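Oligopeptide ABC transporter OppAIV (Borrelia burgdorferi B31, PDB 4GL8) probably binds oligopeptides outside the cytoplasmic membrane and delivers them to an ABC transporter for uptake. Local coordinates at residues Pro186-Glu191 with Asn202-Gly207. Numbering follows the deposited sequence.
Sequences PMHVIE and NMVVSG
Val204 CG2 approaches the ring of His188 obliquely, 4.3 Å from His188 CE1. Val189 CG2 lies on one face of this ring, 3.4 Å above the plane and offset toward the rim. The ring also meets Trp101, and His188 NE2 is hydrogen-bonded to Asp103. The bond to Asp103 probably sets how the ring is turned.

Val204 is the centre of the contact. Its CG2 sits between its backbone N and carbonyl carbon (CG1 at chi1 -61°) and points into the notch between Pro186 and Val189. Val204 CG2 lies 3.6 Å from both Pro186 CB and Val189 CG2. The side chains of Pro186 and Val204 run past each other in opposite senses, and Pro186 CG rests 3.5 Å from Val204 O. Val189 CG2 meets Val204, while Val189 CG1, anti to the backbone N at chi1 160°, lies 3.5 Å from Asn202 O. No hydrogen bond joins the two segments; they meet through methyl and ring carbons, two of which touch backbone carbonyl oxygens.

Pro186 is the N-cap residue of helix 187-193. Its carbonyl O accepts from Val189 N and Ile190 N, which closes the first turn of the helix. The amide of Asn202 turns elsewhere, with ND2 bonded to Arg196 O. This is plain packing of a helix N-terminus against the loop that leads into strand 209-215, extended at Met203-Val205, within a family 5 solute-binding protein.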
loop_
_atom_site.group_PDB
_atom_site.type_symbol
_atom_site.label_atom_id
_atom_site.label_comp_id
_atom_site.label_asym_id
_atom_site.label_seq_id
_atom_site.Cartn_x
_atom_site.Cartn_y
_atom_site.Cartn_z
ATOM N N PRO A 186 -9.714 -18.859 3.561
ATOM C CA PRO A 186 -10.382 -20.149 3.839
ATOM C C PRO A 186 -11.423 -20.562 2.798
ATOM O O PRO A 186 -12.605 -20.134 2.843
ATOM C CB PRO A 186 -11.036 -19.927 5.203
ATOM C CG PRO A 186 -11.225 -18.447 5.298
ATOM C CD PRO A 186 -10.065 -17.832 4.552
ATOM N N MET A 187 -10.999 -21.438 1.899
ATOM C CA MET A 187 -11.816 -21.762 0.754
ATOM C C MET A 187 -13.088 -22.512 1.096
ATOM O O MET A 187 -14.075 -22.315 0.427
ATOM C CB MET A 187 -11.013 -22.476 -0.327
ATOM C CG MET A 187 -10.110 -21.496 -1.096
ATOM S SD MET A 187 -10.949 -20.019 -1.722
ATOM C CE MET A 187 -11.945 -20.726 -3.017
ATOM N N HIS A 188 -13.080 -23.324 2.149
ATOM C CA HIS A 188 -14.305 -24.018 2.592
ATOM C C HIS A 188 -15.427 -23.028 2.969
ATOM O O HIS A 188 -16.622 -23.271 2.709
ATOM C CB HIS A 188 -13.993 -25.068 3.697
ATOM C CG HIS A 188 -13.677 -24.494 5.052
ATOM N ND1 HIS A 188 -12.459 -23.930 5.367
ATOM C CD2 HIS A 188 -14.409 -24.462 6.195
ATOM C CE1 HIS A 188 -12.462 -23.553 6.630
ATOM N NE2 HIS A 188 -13.624 -23.890 7.160
ATOM N N VAL A 189 -15.021 -21.879 3.503
ATOM C CA VAL A 189 -15.958 -20.860 3.984
ATOM C C VAL A 189 -16.388 -19.928 2.843
ATOM O O VAL A 189 -17.546 -19.555 2.745
ATOM C CB VAL A 189 -15.334 -20.095 5.166
ATOM C CG1 VAL A 189 -16.004 -18.757 5.398
ATOM C CG2 VAL A 189 -15.347 -20.949 6.428
ATOM N N ILE A 190 -15.463 -19.582 1.965
ATOM C CA ILE A 190 -15.783 -18.825 0.745
ATOM C C ILE A 190 -16.725 -19.615 -0.162
ATOM O O ILE A 190 -17.725 -19.099 -0.644
ATOM C CB ILE A 190 -14.492 -18.473 -0.015
ATOM C CG1 ILE A 190 -13.681 -17.475 0.826
ATOM C CG2 ILE A 190 -14.808 -17.944 -1.424
ATOM C CD1 ILE A 190 -12.253 -17.267 0.398
ATOM N N GLU A 191 -16.403 -20.878 -0.382
ATOM C CA GLU A 191 -17.272 -21.769 -1.160
ATOM C C GLU A 191 -18.724 -21.741 -0.669
ATOM O O GLU A 191 -19.646 -21.741 -1.446
ATOM C CB GLU A 191 -16.798 -23.194 -1.009
ATOM C CG GLU A 191 -16.527 -23.851 -2.313
ATOM C CD GLU A 191 -15.088 -23.672 -2.711
ATOM O OE1 GLU A 191 -14.228 -24.395 -2.135
ATOM O OE2 GLU A 191 -14.840 -22.827 -3.604
ATOM N N ASN A 202 -19.417 -15.153 9.818
ATOM C CA ASN A 202 -18.906 -16.173 8.884
ATOM C C ASN A 202 -17.401 -16.238 8.759
ATOM O O ASN A 202 -16.846 -17.301 8.522
ATOM C CB ASN A 202 -19.490 -15.945 7.506
ATOM C CG ASN A 202 -21.006 -15.966 7.510
ATOM O OD1 ASN A 202 -21.629 -16.764 8.187
ATOM N ND2 ASN A 202 -21.591 -15.074 6.748
ATOM N N MET A 203 -16.726 -15.102 8.897
ATOM C CA MET A 203 -15.286 -15.083 8.666
ATOM C C MET A 203 -14.569 -16.048 9.607
ATOM O O MET A 203 -14.840 -16.050 10.784
ATOM C CB MET A 203 -14.717 -13.680 8.882
ATOM C CG MET A 203 -13.219 -13.669 8.701
ATOM S SD MET A 203 -12.505 -12.050 8.822
ATOM C CE MET A 203 -12.963 -11.336 7.233
ATOM N N VAL A 204 -13.657 -16.859 9.088
ATOM C CA VAL A 204 -12.781 -17.658 9.941
ATOM C C VAL A 204 -11.396 -17.288 9.523
ATOM O O VAL A 204 -11.189 -16.895 8.387
ATOM C CB VAL A 204 -12.994 -19.188 9.794
ATOM C CG1 VAL A 204 -14.421 -19.582 10.185
ATOM C CG2 VAL A 204 -12.633 -19.656 8.394
ATOM N N VAL A 205 -10.444 -17.390 10.443
ATOM C CA VAL A 205 -9.138 -16.761 10.245
ATOM C C VAL A 205 -8.026 -17.693 10.705
ATOM O O VAL A 205 -8.278 -18.672 11.404
ATOM C CB VAL A 205 -9.029 -15.431 11.047
ATOM C CG1 VAL A 205 -10.269 -14.558 10.850
ATOM C CG2 VAL A 205 -8.823 -15.699 12.531
ATOM N N SER A 206 -6.793 -17.329 10.345
ATOM C CA SER A 206 -5.582 -18.086 10.672
ATOM C C SER A 206 -4.660 -17.374 11.649
ATOM O O SER A 206 -3.729 -17.973 12.167
ATOM C CB SER A 206 -4.794 -18.358 9.380
ATOM O OG SER A 206 -4.550 -17.135 8.696
ATOM N N GLY A 207 -4.901 -16.094 11.906
ATOM C CA GLY A 207 -3.957 -15.276 12.690
ATOM C C GLY A 207 -4.405 -15.069 14.128
ATOM O O GLY A 207 -5.347 -15.712 14.597
#